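Local coordinates for protein cellulase (Rhodothermus marinus, PDB 3B7M) that probably hydrolyses internal beta-1,4-glucosidic bonds of cellulose, as a family 12 endoglucanase engineered for activity at moderate temperatures while remaining heat-stable, at residues Y96-A101 with L191-G196; G41-T46 with P60-A65; I117-N122 with Y157-P162; G129-T134 with T141-Y146. All blocks are in the same frame, centred on the assembly; numbering follows the deposited sequence.

Contact 1 (Y96-A101 with L191-G196); sequences YDIFFA and LSVQTG
Val-193 packs against both Tyr-96 and Ile-98 on the face of the mixed sheet that is turned into the core of this beta jelly roll. Its two methyls divide the work: with CG1 anti to the backbone N (chi1 172°), CG1 meets Tyr-96 CD2 at the ring edge, 4.0 Å away, and CG2 lies 4.1 Å from Ile-98 CG2. Thr-195 covers one face of the Tyr-96 ring in a CH-pi contact, its CB 3.8 Å from the centroid and only 6° off the normal. Phe-211 and Val-213 of strand 207-215, in the other sheet, pack against this layer, and the Tyr-96 hydroxyl hydrogen-bonds to Thr-80. The backbones that separate the two faces run antiparallel. Asp-97 and Gln-194 form a hydrogen-bonded pair, with N of Asp-97 2.8 Å from O of Gln-194 and a matching return bond; further along, Leu-191 N reaches Phe-99 O at 2.8 Å. Asp-97, Phe-99, Ser-192 and Gln-194 point to the other face, consistent with the concave side that forms the substrate cleft in family 12 enzymes. There Gln-194, extended beyond CG, gives NE2 to Gln-63 OE1, and its amide stands nearly perpendicular to the Phe-99 ring (81°). Gln-194 OE1 lies at the ring edge, in its plane, 3.6 Å from Phe-99 CE2.

Contact 2 (G41-T46 with P60-A65); sequences GNFTIT and PNIQFA
Phe-43 points its ring at the backbone of Pro-60, Asn-61 and Ile-62, meeting it obliquely: CZ lies 3.9 Å from Pro-60 O, and CE2 is 4.0 Å from Ile-62 N. The ring gets there because CG is tucked between the backbone N and the carbonyl carbon (chi1 68°). Two residues on, Ile-45 crosses Pro-60 at about a right angle, the tip of the isoleucine (CD1) touching CG of the proline ring at 3.8 Å. This is packing across the interior of the beta sandwich: strand 43-48 belongs to the six-stranded antiparallel sheet, strand 61-65 to the larger mixed sheet, and no hydrogen bond joins the two segments. Val-21 flanks both Phe-43 and Ile-62, while Ile-34 backs Ile-45 and Pro-60. On the far side of Phe-43 from Ile-45, the extended Ile-62 side chain reaches the turn before the strand, where Gly-41 has no side chain to stand in its way; Ile-62 CD1 rests 3.8 Å from Gly-41 O.

Contact 3 (I117-N122 with Y157-P162); sequences IWLNKN and YVRTTP
Trp-118 and Val-158 form a bridge of the parallel strand pair within the otherwise antiparallel nine-stranded sheet of the jelly roll, next to the Ile-117 and Tyr-157 bridge. Two backbone hydrogen bonds hold the strands, whose short axes lie 19° apart: Trp-118 N to Tyr-157 O at 2.8 Å, and Arg-159 N to Trp-118 O at 3.1 Å. CA-H...O contacts supplement them: Ile-117 CA approaches the same Tyr-157 O, and Pro-162 CA comes 3.3 Å from Leu-119 O, where the second segment has left its strand and curls back. Leu-119 and Asn-120 both face Ala-94, a classic beta bulge between strands 91-101 and 112-122. Apolar packing is centred on the indole. The side chains of Trp-118 and Val-158 lie side by side, and Val-158 CG2 sits over one face of the five-membered ring, 4.3 Å from its centroid and shifted toward the rim; Pro-127 adjoins both residues. On the other face of the sheet, Ile-117 and Tyr-157 meet helix 171-181, where the Tyr-157 hydroxyl is hydrogen-bonded to Asp-177. Within the loop after the strand, Arg-159, extended from CG to NE, gives NH1 to Thr-161 O (2.7 Å), which lies in the guanidinium plane.

Contact 4 (G129-T134 with T141-Y146); sequences GSRVAT and TWEVWY
Arg-131 and Trp-145 lie side by side in a two-stranded antiparallel hairpin, strands 130-137 and 140-148, that ends the nine-stranded sheet; strand 130-137 is its outermost strand. The arginine runs along the indole. CB stands over the six-membered ring, 3.7 Å from the centroid and 4° off the normal, and a bend at chi3 (40°) lays one face of the guanidinium over Trp-145 CZ2, the two planes 38° apart. From there Arg-131 NH1 makes a salt bridge of 2.8 Å with Glu-143 OE2; the hydrogen bond is clearly bent, with OE2 in the guanidinium plane but NH1 above the carboxylate plane. The other oxygen, Glu-143 OE1, takes the indole N-H of Trp-145 (NE1, 3.1 Å), again from above the carboxylate plane. Glu-143 thus ties down both the arginine and the indole, which should restrain its own rotation. At the indole's edge, Gly-129 O comes within 3.5 Å of Trp-145 CE3. On the face of the sheet that carries Val-144 and Tyr-146, Val-132 CG2 packs on Val-144 CG1 at 3.8 Å, and the Tyr-146 ring stacks on Tyr-183. The backbone bonds pair Ser-130 with Tyr-146 in both directions, then change register: Val-132 N bonds to Val-144 O (2.9 Å) and Val-144 N to Ala-133 O (2.9 Å). With Val-132 and Ala-133 both facing Val-144, this is a classic beta bulge in an edge hairpin.

From the N terminus, contact 2 comes first: it closes a short loop between segments 41-46 and 60-65, and joins the six-stranded sheet to the mixed one across the sandwich. After it ends, contact 1 opens at 96-101 and closes only at 191-196. Within that span contact 3 opens and closes, and contact 4, a local hairpin, lies within contact 3; no two cross. Contact 1 adjoins contact 2 through the pairing of strands 189-199 and 61-65, and contact 3 through strands 91-101 and 112-122; strands 152-159 and 140-148 pair contacts 3 and 4. Contacts 2 and 4 lie on opposite sides of the chain's centre, their centres about 27 Å apart.

Contact 1 (Y96-A101 with L191-G196)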
loop_
_atom_site.group_PDB
_atom_site.type_symbol
_atom_site.label_atom_id
_atom_site.label_comp_id
_atom_site.label_asym_id
_atom_site.label_seq_id
_atom_site.Cartn_x
_atom_site.Cartn_y
_atom_site.Cartn_z
ATOM N N TYR A 96 -2.901 -1.542 -0.184
ATOM C CA TYR A 96 -1.538 -1.996 -0.479
ATOM C C TYR A 96 -0.864 -1.107 -1.506
ATOM O O TYR A 96 -1.528 -0.549 -2.391
ATOM C CB TYR A 96 -1.539 -3.412 -1.041
ATOM C CG TYR A 96 -1.629 -4.468 0.024
ATOM C CD1 TYR A 96 -2.853 -4.787 0.607
ATOM C CD2 TYR A 96 -0.494 -5.141 0.462
ATOM C CE1 TYR A 96 -2.936 -5.753 1.596
ATOM C CE2 TYR A 96 -0.576 -6.109 1.453
ATOM C CZ TYR A 96 -1.810 -6.408 2.005
ATOM O OH TYR A 96 -1.923 -7.363 2.996
ATOM N N ASP A 97 0.458 -1.002 -1.393
ATOM C CA ASP A 97 1.281 -0.304 -2.368
ATOM C C ASP A 97 2.507 -1.181 -2.641
ATOM O O ASP A 97 3.261 -1.519 -1.719
ATOM C CB ASP A 97 1.698 1.056 -1.803
ATOM C CG ASP A 97 1.931 2.121 -2.880
ATOM O OD1 ASP A 97 1.812 1.840 -4.091
ATOM O OD2 ASP A 97 2.229 3.268 -2.481
ATOM N N ILE A 98 2.679 -1.581 -3.894
ATOM C CA ILE A 98 3.776 -2.456 -4.290
ATOM C C ILE A 98 4.634 -1.751 -5.346
ATOM O O ILE A 98 4.105 -1.262 -6.360
ATOM C CB ILE A 98 3.262 -3.807 -4.840
ATOM C CG1 ILE A 98 2.208 -4.410 -3.876
ATOM C CG2 ILE A 98 4.421 -4.767 -5.026
ATOM C CD1 ILE A 98 1.550 -5.700 -4.354
ATOM N N PHE A 99 5.945 -1.686 -5.109
ATOM C CA PHE A 99 6.830 -0.943 -6.015
ATOM C C PHE A 99 7.759 -1.811 -6.859
ATOM O O PHE A 99 8.378 -2.755 -6.352
ATOM C CB PHE A 99 7.629 0.105 -5.243
ATOM C CG PHE A 99 6.799 1.270 -4.800
ATOM C CD1 PHE A 99 6.502 2.307 -5.690
ATOM C CD2 PHE A 99 6.294 1.328 -3.503
ATOM C CE1 PHE A 99 5.718 3.390 -5.284
ATOM C CE2 PHE A 99 5.512 2.413 -3.086
ATOM C CZ PHE A 99 5.225 3.441 -3.976
ATOM N N PHE A 100 7.832 -1.477 -8.151
ATOM C CA PHE A 100 8.675 -2.169 -9.122
ATOM C C PHE A 100 9.604 -1.176 -9.777
ATOM O O PHE A 100 9.210 -0.039 -10.042
ATOM C CB PHE A 100 7.838 -2.814 -10.225
ATOM C CG PHE A 100 6.792 -3.759 -9.718
ATOM C CD1 PHE A 100 5.555 -3.286 -9.299
ATOM C CD2 PHE A 100 7.041 -5.117 -9.652
ATOM C CE1 PHE A 100 4.574 -4.168 -8.828
ATOM C CE2 PHE A 100 6.065 -5.996 -9.181
ATOM C CZ PHE A 100 4.831 -5.508 -8.780
ATOM N N ALA A 101 10.831 -1.613 -10.062
ATOM C CA ALA A 101 11.782 -0.790 -10.797
ATOM C C ALA A 101 12.619 -1.644 -11.744
ATOM O O ALA A 101 12.976 -2.792 -11.428
ATOM C CB ALA A 101 12.677 -0.032 -9.834
ATOM N N LEU A 191 10.490 -4.458 -5.496
ATOM C CA LEU A 191 11.294 -3.823 -4.450
ATOM C C LEU A 191 10.722 -3.933 -3.038
ATOM O O LEU A 191 11.450 -4.213 -2.070
ATOM C CB LEU A 191 11.520 -2.347 -4.788
ATOM C CG LEU A 191 12.339 -1.996 -6.040
ATOM C CD1 LEU A 191 12.542 -0.496 -6.100
ATOM C CD2 LEU A 191 13.685 -2.710 -6.068
ATOM N N SER A 192 9.422 -3.676 -2.908
ATOM C CA SER A 192 8.790 -3.681 -1.598
ATOM C C SER A 192 7.287 -3.878 -1.673
ATOM O O SER A 192 6.662 -3.650 -2.724
ATOM C CB SER A 192 9.085 -2.370 -0.858
ATOM O OG SER A 192 8.687 -1.259 -1.635
ATOM N N VAL A 193 6.724 -4.293 -0.541
ATOM C CA VAL A 193 5.285 -4.447 -0.388
ATOM C C VAL A 193 4.913 -3.708 0.876
ATOM O O VAL A 193 5.450 -4.012 1.956
ATOM C CB VAL A 193 4.870 -5.923 -0.211
ATOM C CG1 VAL A 193 3.371 -6.014 0.142
ATOM C CG2 VAL A 193 5.200 -6.740 -1.468
ATOM N N GLN A 194 3.998 -2.752 0.752
ATOM C CA GLN A 194 3.523 -1.983 1.902
ATOM C C GLN A 194 2.019 -2.080 1.991
ATOM O O GLN A 194 1.360 -2.264 0.970
ATOM C CB GLN A 194 3.845 -0.503 1.731
ATOM C CG GLN A 194 5.198 -0.184 1.164
ATOM C CD GLN A 194 5.406 1.294 1.039
ATOM O OE1 GLN A 194 4.642 1.982 0.382
ATOM N NE2 GLN A 194 6.443 1.798 1.678
ATOM N N THR A 195 1.472 -1.923 3.197
ATOM C CA THR A 195 0.052 -1.640 3.330
ATOM C C THR A 195 -0.163 -0.600 4.433
ATOM O O THR A 195 0.661 -0.465 5.338
ATOM C CB THR A 195 -0.775 -2.892 3.607
ATOM O OG1 THR A 195 -2.144 -2.631 3.270
ATOM C CG2 THR A 195 -0.667 -3.313 5.091
ATOM N N GLY A 196 -1.268 0.126 4.339
ATOM C CA GLY A 196 -1.632 1.125 5.329
ATOM C C GLY A 196 -2.786 1.964 4.810
ATOM O O GLY A 196 -3.604 1.481 4.029
#

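Contact 2 (G41-T46 with P60-A65)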
loop_
_atom_site.group_PDB
_atom_site.type_symbol
_atom_site.label_atom_id
_atom_site.label_comp_id
_atom_site.label_asym_id
_atom_site.label_seq_id
_atom_site.Cartn_x
_atom_site.Cartn_y
_atom_site.Cartn_z
ATOM N N GLY A 41 4.118 -5.029 14.868
ATOM C CA GLY A 41 3.957 -3.993 13.846
ATOM C C GLY A 41 2.542 -3.424 13.726
ATOM O O GLY A 41 2.293 -2.554 12.881
ATOM N N ASN A 42 1.624 -3.931 14.548
ATOM C CA ASN A 42 0.263 -3.433 14.591
ATOM C C ASN A 42 0.302 -1.943 14.935
ATOM O O ASN A 42 1.092 -1.524 15.789
ATOM C CB ASN A 42 -0.564 -4.155 15.672
ATOM C CG ASN A 42 -0.764 -5.647 15.392
ATOM O OD1 ASN A 42 -0.415 -6.171 14.326
ATOM N ND2 ASN A 42 -1.353 -6.339 16.367
ATOM N N PHE A 43 -0.528 -1.141 14.277
ATOM C CA PHE A 43 -0.590 0.270 14.639
ATOM C C PHE A 43 -1.981 0.868 14.611
ATOM O O PHE A 43 -2.856 0.421 13.859
ATOM C CB PHE A 43 0.434 1.120 13.851
ATOM C CG PHE A 43 0.145 1.241 12.381
ATOM C CD1 PHE A 43 -0.665 2.271 11.895
ATOM C CD2 PHE A 43 0.706 0.348 11.478
ATOM C CE1 PHE A 43 -0.922 2.392 10.546
ATOM C CE2 PHE A 43 0.464 0.466 10.124
ATOM C CZ PHE A 43 -0.341 1.497 9.650
ATOM N N THR A 44 -2.180 1.874 15.459
ATOM C CA THR A 44 -3.417 2.642 15.515
ATOM C C THR A 44 -3.063 4.088 15.251
ATOM O O THR A 44 -2.129 4.612 15.846
ATOM C CB THR A 44 -4.053 2.545 16.913
ATOM O OG1 THR A 44 -4.310 1.167 17.208
ATOM C CG2 THR A 44 -5.380 3.362 17.005
ATOM N N ILE A 45 -3.806 4.725 14.350
ATOM C CA ILE A 45 -3.688 6.159 14.179
ATOM C C ILE A 45 -4.406 6.876 15.342
ATOM O O ILE A 45 -5.637 6.858 15.442
ATOM C CB ILE A 45 -4.223 6.616 12.801
ATOM C CG1 ILE A 45 -3.607 5.736 11.698
ATOM C CG2 ILE A 45 -3.884 8.102 12.574
ATOM C CD1 ILE A 45 -4.125 5.995 10.298
ATOM N N THR A 46 -3.623 7.489 16.222
ATOM C CA THR A 46 -4.171 8.121 17.420
ATOM C C THR A 46 -4.447 9.601 17.184
ATOM O O THR A 46 -5.231 10.214 17.916
ATOM C CB THR A 46 -3.208 7.992 18.622
ATOM O OG1 THR A 46 -1.933 8.493 18.236
ATOM C CG2 THR A 46 -3.068 6.540 19.073
ATOM N N PRO A 60 0.583 6.450 6.415
ATOM C CA PRO A 60 1.280 5.674 7.446
ATOM C C PRO A 60 1.148 4.212 7.051
ATOM O O PRO A 60 0.087 3.801 6.584
ATOM C CB PRO A 60 0.474 5.960 8.715
ATOM C CG PRO A 60 -0.919 6.343 8.202
ATOM C CD PRO A 60 -0.630 7.117 6.946
ATOM N N ASN A 61 2.221 3.442 7.188
ATOM C CA ASN A 61 2.242 2.119 6.575
ATOM C C ASN A 61 3.179 1.141 7.249
ATOM O O ASN A 61 4.085 1.535 7.981
ATOM C CB ASN A 61 2.583 2.232 5.079
ATOM C CG ASN A 61 4.023 2.619 4.835
ATOM O OD1 ASN A 61 4.874 1.756 4.674
ATOM N ND2 ASN A 61 4.308 3.920 4.824
ATOM N N ILE A 62 2.953 -0.143 7.003
ATOM C CA ILE A 62 3.926 -1.164 7.362
ATOM C C ILE A 62 4.499 -1.747 6.070
ATOM O O ILE A 62 3.751 -2.028 5.125
ATOM C CB ILE A 62 3.320 -2.253 8.293
ATOM C CG1 ILE A 62 4.370 -3.318 8.649
ATOM C CG2 ILE A 62 2.030 -2.835 7.695
ATOM C CD1 ILE A 62 3.997 -4.178 9.884
ATOM N N GLN A 63 5.820 -1.912 6.026
ATOM C CA GLN A 63 6.513 -2.251 4.785
ATOM C C GLN A 63 7.383 -3.485 4.953
ATOM O O GLN A 63 8.041 -3.631 5.982
ATOM C CB GLN A 63 7.410 -1.072 4.349
ATOM C CG GLN A 63 8.235 -1.361 3.112
ATOM C CD GLN A 63 9.289 -0.309 2.812
ATOM O OE1 GLN A 63 9.112 0.516 1.920
ATOM N NE2 GLN A 63 10.407 -0.357 3.537
ATOM N N PHE A 64 7.367 -4.357 3.944
ATOM C CA PHE A 64 8.343 -5.437 3.800
ATOM C C PHE A 64 9.223 -5.083 2.607
ATOM O O PHE A 64 8.727 -4.979 1.477
ATOM C CB PHE A 64 7.647 -6.803 3.579
ATOM C CG PHE A 64 8.602 -7.953 3.321
ATOM C CD1 PHE A 64 9.514 -8.360 4.296
ATOM C CD2 PHE A 64 8.572 -8.648 2.104
ATOM C CE1 PHE A 64 10.395 -9.432 4.059
ATOM C CE2 PHE A 64 9.452 -9.715 1.852
ATOM C CZ PHE A 64 10.368 -10.105 2.829
ATOM N N ALA A 65 10.507 -4.837 2.869
ATOM C CA ALA A 65 11.477 -4.598 1.804
ATOM C C ALA A 65 12.011 -5.959 1.397
ATOM O O ALA A 65 12.361 -6.766 2.261
ATOM C CB ALA A 65 12.596 -3.703 2.286
#

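Contact 3 (I117-N122 with Y157-P162)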
loop_
_atom_site.group_PDB
_atom_site.type_symbol
_atom_site.label_atom_id
_atom_site.label_comp_id
_atom_site.label_asym_id
_atom_site.label_seq_id
_atom_site.Cartn_x
_atom_site.Cartn_y
_atom_site.Cartn_z
ATOM N N ILE A 117 -3.614 -1.902 -4.255
ATOM C CA ILE A 117 -4.786 -2.743 -4.069
ATOM C C ILE A 117 -5.586 -2.117 -2.956
ATOM O O ILE A 117 -5.135 -2.076 -1.812
ATOM C CB ILE A 117 -4.386 -4.179 -3.732
ATOM C CG1 ILE A 117 -3.437 -4.720 -4.810
ATOM C CG2 ILE A 117 -5.627 -5.077 -3.522
ATOM C CD1 ILE A 117 -2.822 -6.092 -4.488
ATOM N N TRP A 118 -6.760 -1.602 -3.311
ATOM C CA TRP A 118 -7.638 -0.908 -2.386
ATOM C C TRP A 118 -8.656 -1.901 -1.851
ATOM O O TRP A 118 -9.391 -2.527 -2.622
ATOM C CB TRP A 118 -8.388 0.222 -3.110
ATOM C CG TRP A 118 -7.546 1.390 -3.561
ATOM C CD1 TRP A 118 -6.260 1.355 -4.020
ATOM C CD2 TRP A 118 -7.970 2.760 -3.661
ATOM N NE1 TRP A 118 -5.846 2.623 -4.370
ATOM C CE2 TRP A 118 -6.878 3.500 -4.160
ATOM C CE3 TRP A 118 -9.155 3.434 -3.342
ATOM C CZ2 TRP A 118 -6.938 4.881 -4.359
ATOM C CZ3 TRP A 118 -9.218 4.808 -3.550
ATOM C CH2 TRP A 118 -8.110 5.518 -4.051
ATOM N N LEU A 119 -8.698 -2.021 -0.531
ATOM C CA LEU A 119 -9.592 -2.953 0.145
ATOM C C LEU A 119 -10.822 -2.259 0.727
ATOM O O LEU A 119 -11.884 -2.881 0.883
ATOM C CB LEU A 119 -8.830 -3.689 1.258
ATOM C CG LEU A 119 -7.642 -4.549 0.794
ATOM C CD1 LEU A 119 -7.014 -5.245 1.990
ATOM C CD2 LEU A 119 -8.091 -5.578 -0.241
ATOM N N ASN A 120 -10.663 -0.981 1.065
ATOM C CA ASN A 120 -11.716 -0.211 1.716
ATOM C C ASN A 120 -11.424 1.269 1.569
ATOM O O ASN A 120 -10.299 1.658 1.238
ATOM C CB ASN A 120 -11.811 -0.593 3.209
ATOM C CG ASN A 120 -13.249 -0.569 3.755
ATOM O OD1 ASN A 120 -13.624 -1.402 4.582
ATOM N ND2 ASN A 120 -14.041 0.371 3.299
ATOM N N LYS A 121 -12.447 2.086 1.810
ATOM C CA LYS A 121 -12.329 3.542 1.834
ATOM C C LYS A 121 -13.554 4.177 2.490
ATOM O O LYS A 121 -14.563 3.518 2.729
ATOM C CB LYS A 121 -12.171 4.112 0.414
ATOM C CG LYS A 121 -13.375 3.869 -0.520
ATOM C CD LYS A 121 -13.054 4.288 -1.944
ATOM C CE LYS A 121 -14.321 4.412 -2.783
ATOM N NZ LYS A 121 -14.045 5.070 -4.095
ATOM N N ASN A 122 -13.449 5.473 2.757
ATOM C CA ASN A 122 -14.579 6.282 3.184
ATOM C C ASN A 122 -14.498 7.668 2.541
ATOM O O ASN A 122 -13.401 8.223 2.352
ATOM C CB ASN A 122 -14.608 6.409 4.708
ATOM C CG ASN A 122 -15.918 6.976 5.221
ATOM O OD1 ASN A 122 -15.988 8.130 5.656
ATOM N ND2 ASN A 122 -16.966 6.175 5.154
ATOM N N TYR A 157 -6.048 -1.531 -8.250
ATOM C CA TYR A 157 -7.152 -2.491 -8.233
ATOM C C TYR A 157 -8.018 -2.149 -7.037
ATOM O O TYR A 157 -7.528 -2.105 -5.905
ATOM C CB TYR A 157 -6.614 -3.922 -8.111
ATOM C CG TYR A 157 -5.785 -4.358 -9.304
ATOM C CD1 TYR A 157 -4.428 -4.015 -9.407
ATOM C CD2 TYR A 157 -6.358 -5.109 -10.329
ATOM C CE1 TYR A 157 -3.667 -4.418 -10.517
ATOM C CE2 TYR A 157 -5.617 -5.513 -11.437
ATOM C CZ TYR A 157 -4.277 -5.158 -11.534
ATOM O OH TYR A 157 -3.551 -5.573 -12.628
ATOM N N VAL A 158 -9.291 -1.865 -7.288
ATOM C CA VAL A 158 -10.215 -1.432 -6.237
ATOM C C VAL A 158 -11.307 -2.482 -6.094
ATOM O O VAL A 158 -12.101 -2.688 -7.011
ATOM C CB VAL A 158 -10.834 -0.041 -6.559
ATOM C CG1 VAL A 158 -11.702 0.452 -5.423
ATOM C CG2 VAL A 158 -9.732 0.982 -6.851
ATOM N N ARG A 159 -11.310 -3.162 -4.954
ATOM C CA ARG A 159 -12.319 -4.171 -4.636
ATOM C C ARG A 159 -13.718 -3.592 -4.714
ATOM O O ARG A 159 -14.012 -2.627 -4.037
ATOM C CB ARG A 159 -12.075 -4.708 -3.232
ATOM C CG ARG A 159 -12.310 -6.212 -3.114
ATOM C CD ARG A 159 -12.078 -6.676 -1.706
ATOM N NE ARG A 159 -12.058 -8.139 -1.593
ATOM C CZ ARG A 159 -13.114 -8.884 -1.262
ATOM N NH1 ARG A 159 -14.293 -8.312 -1.023
ATOM N NH2 ARG A 159 -12.988 -10.206 -1.172
ATOM N N THR A 160 -14.579 -4.177 -5.540
ATOM C CA THR A 160 -15.952 -3.656 -5.690
ATOM C C THR A 160 -16.775 -3.936 -4.440
ATOM O O THR A 160 -17.733 -3.219 -4.152
ATOM C CB THR A 160 -16.678 -4.245 -6.910
ATOM O OG1 THR A 160 -16.710 -5.669 -6.786
ATOM C CG2 THR A 160 -15.941 -3.906 -8.174
ATOM N N THR A 161 -16.425 -4.994 -3.712
ATOM C CA THR A 161 -16.962 -5.151 -2.364
ATOM C C THR A 161 -15.917 -4.921 -1.266
ATOM O O THR A 161 -14.944 -5.674 -1.159
ATOM C CB THR A 161 -17.904 -6.395 -2.165
ATOM O OG1 THR A 161 -17.491 -7.169 -1.030
ATOM C CG2 THR A 161 -18.009 -7.239 -3.388
ATOM N N PRO A 162 -16.092 -3.836 -0.493
ATOM C CA PRO A 162 -15.130 -3.458 0.550
ATOM C C PRO A 162 -15.005 -4.553 1.600
ATOM O O PRO A 162 -15.965 -5.302 1.854
ATOM C CB PRO A 162 -15.741 -2.189 1.178
ATOM C CG PRO A 162 -16.793 -1.715 0.210
ATOM C CD PRO A 162 -17.248 -2.921 -0.553
#

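Contact 4 (G129-T134 with T141-Y146)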
loop_
_atom_site.group_PDB
_atom_site.type_symbol
_atom_site.label_atom_id
_atom_site.label_comp_id
_atom_site.label_asym_id
_atom_site.label_seq_id
_atom_site.Cartn_x
_atom_site.Cartn_y
_atom_site.Cartn_z
ATOM N N GLY A 129 -5.768 8.027 -12.009
ATOM C CA GLY A 129 -5.800 7.372 -13.321
ATOM C C GLY A 129 -7.181 7.286 -13.929
ATOM O O GLY A 129 -8.130 7.885 -13.424
ATOM N N SER A 130 -7.257 6.548 -15.033
ATOM C CA SER A 130 -8.479 6.314 -15.779
ATOM C C SER A 130 -8.965 4.872 -15.481
ATOM O O SER A 130 -8.142 3.946 -15.395
ATOM C CB SER A 130 -8.212 6.529 -17.295
ATOM O OG SER A 130 -7.340 7.645 -17.579
ATOM N N ARG A 131 -10.277 4.694 -15.364
ATOM C CA ARG A 131 -10.855 3.367 -15.146
ATOM C C ARG A 131 -10.869 2.584 -16.461
ATOM O O ARG A 131 -11.538 2.985 -17.409
ATOM C CB ARG A 131 -12.266 3.500 -14.551
ATOM C CG ARG A 131 -13.077 2.187 -14.499
ATOM C CD ARG A 131 -14.209 2.264 -13.469
ATOM N NE ARG A 131 -14.872 3.566 -13.466
ATOM C CZ ARG A 131 -15.628 4.016 -12.469
ATOM N NH1 ARG A 131 -15.833 3.267 -11.387
ATOM N NH2 ARG A 131 -16.182 5.219 -12.551
ATOM N N VAL A 132 -10.140 1.470 -16.513
ATOM C CA VAL A 132 -9.902 0.773 -17.790
ATOM C C VAL A 132 -10.577 -0.580 -17.941
ATOM O O VAL A 132 -10.778 -1.041 -19.065
ATOM C CB VAL A 132 -8.379 0.620 -18.136
ATOM C CG1 VAL A 132 -7.760 1.976 -18.433
ATOM C CG2 VAL A 132 -7.623 -0.079 -17.025
ATOM N N ALA A 133 -10.913 -1.229 -16.825
ATOM C CA ALA A 133 -11.441 -2.584 -16.877
ATOM C C ALA A 133 -12.013 -3.034 -15.540
ATOM O O ALA A 133 -11.906 -2.334 -14.523
ATOM C CB ALA A 133 -10.348 -3.554 -17.329
ATOM N N THR A 134 -12.631 -4.209 -15.573
ATOM C CA THR A 134 -13.026 -4.952 -14.389
ATOM C C THR A 134 -12.455 -6.340 -14.583
ATOM O O THR A 134 -12.444 -6.865 -15.704
ATOM C CB THR A 134 -14.559 -5.020 -14.256
ATOM O OG1 THR A 134 -15.085 -3.691 -14.262
ATOM C CG2 THR A 134 -14.957 -5.669 -12.969
ATOM N N THR A 141 -13.958 -9.397 -7.323
ATOM C CA THR A 141 -14.047 -8.508 -8.464
ATOM C C THR A 141 -13.334 -7.179 -8.143
ATOM O O THR A 141 -13.433 -6.663 -7.031
ATOM C CB THR A 141 -15.527 -8.293 -8.802
ATOM O OG1 THR A 141 -16.107 -9.568 -9.081
ATOM C CG2 THR A 141 -15.712 -7.401 -10.004
ATOM N N TRP A 142 -12.602 -6.653 -9.118
ATOM C CA TRP A 142 -11.774 -5.455 -8.934
ATOM C C TRP A 142 -11.942 -4.529 -10.126
ATOM O O TRP A 142 -11.966 -5.002 -11.264
ATOM C CB TRP A 142 -10.300 -5.855 -8.828
ATOM C CG TRP A 142 -10.044 -6.907 -7.806
ATOM C CD1 TRP A 142 -10.198 -8.262 -7.953
ATOM C CD2 TRP A 142 -9.615 -6.698 -6.460
ATOM N NE1 TRP A 142 -9.890 -8.906 -6.778
ATOM C CE2 TRP A 142 -9.530 -7.968 -5.845
ATOM C CE3 TRP A 142 -9.282 -5.559 -5.713
ATOM C CZ2 TRP A 142 -9.123 -8.131 -4.522
ATOM C CZ3 TRP A 142 -8.892 -5.721 -4.387
ATOM C CH2 TRP A 142 -8.807 -7.001 -3.809
ATOM N N GLU A 143 -12.074 -3.225 -9.870
ATOM C CA GLU A 143 -11.934 -2.221 -10.920
ATOM C C GLU A 143 -10.449 -1.961 -11.107
ATOM O O GLU A 143 -9.705 -1.869 -10.122
ATOM C CB GLU A 143 -12.563 -0.880 -10.535
ATOM C CG GLU A 143 -14.006 -0.878 -10.126
ATOM C CD GLU A 143 -14.472 0.527 -9.724
ATOM O OE1 GLU A 143 -13.675 1.289 -9.090
ATOM O OE2 GLU A 143 -15.640 0.862 -10.038
ATOM N N VAL A 144 -10.035 -1.816 -12.361
ATOM C CA VAL A 144 -8.650 -1.548 -12.694
ATOM C C VAL A 144 -8.577 -0.098 -13.150
ATOM O O VAL A 144 -9.339 0.327 -14.018
ATOM C CB VAL A 144 -8.122 -2.492 -13.815
ATOM C CG1 VAL A 144 -6.619 -2.272 -14.062
ATOM C CG2 VAL A 144 -8.388 -3.962 -13.454
ATOM N N TRP A 145 -7.662 0.647 -12.535
ATOM C CA TRP A 145 -7.403 2.028 -12.880
ATOM C C TRP A 145 -5.952 2.121 -13.322
ATOM O O TRP A 145 -5.075 1.449 -12.757
ATOM C CB TRP A 145 -7.641 2.951 -11.680
ATOM C CG TRP A 145 -9.062 2.959 -11.170
ATOM C CD1 TRP A 145 -9.696 1.961 -10.475
ATOM C CD2 TRP A 145 -10.020 4.010 -11.325
ATOM N NE1 TRP A 145 -10.982 2.333 -10.185
ATOM C CE2 TRP A 145 -11.207 3.589 -10.691
ATOM C CE3 TRP A 145 -9.989 5.266 -11.938
ATOM C CZ2 TRP A 145 -12.356 4.380 -10.650
ATOM C CZ3 TRP A 145 -11.140 6.054 -11.898
ATOM C CH2 TRP A 145 -12.304 5.606 -11.258
ATOM N N TYR A 146 -5.699 2.960 -14.315
ATOM C CA TYR A 146 -4.352 3.115 -14.839
ATOM C C TYR A 146 -4.005 4.576 -15.094
ATOM O O TYR A 146 -4.794 5.322 -15.679
ATOM C CB TYR A 146 -4.161 2.280 -16.111
ATOM C CG TYR A 146 -2.780 2.406 -16.709
ATOM C CD1 TYR A 146 -1.675 1.867 -16.057
ATOM C CD2 TYR A 146 -2.573 3.075 -17.925
ATOM C CE1 TYR A 146 -0.400 1.979 -16.583
ATOM C CE2 TYR A 146 -1.282 3.194 -18.470
ATOM C CZ TYR A 146 -0.207 2.637 -17.786
ATOM O OH TYR A 146 1.079 2.732 -18.276
#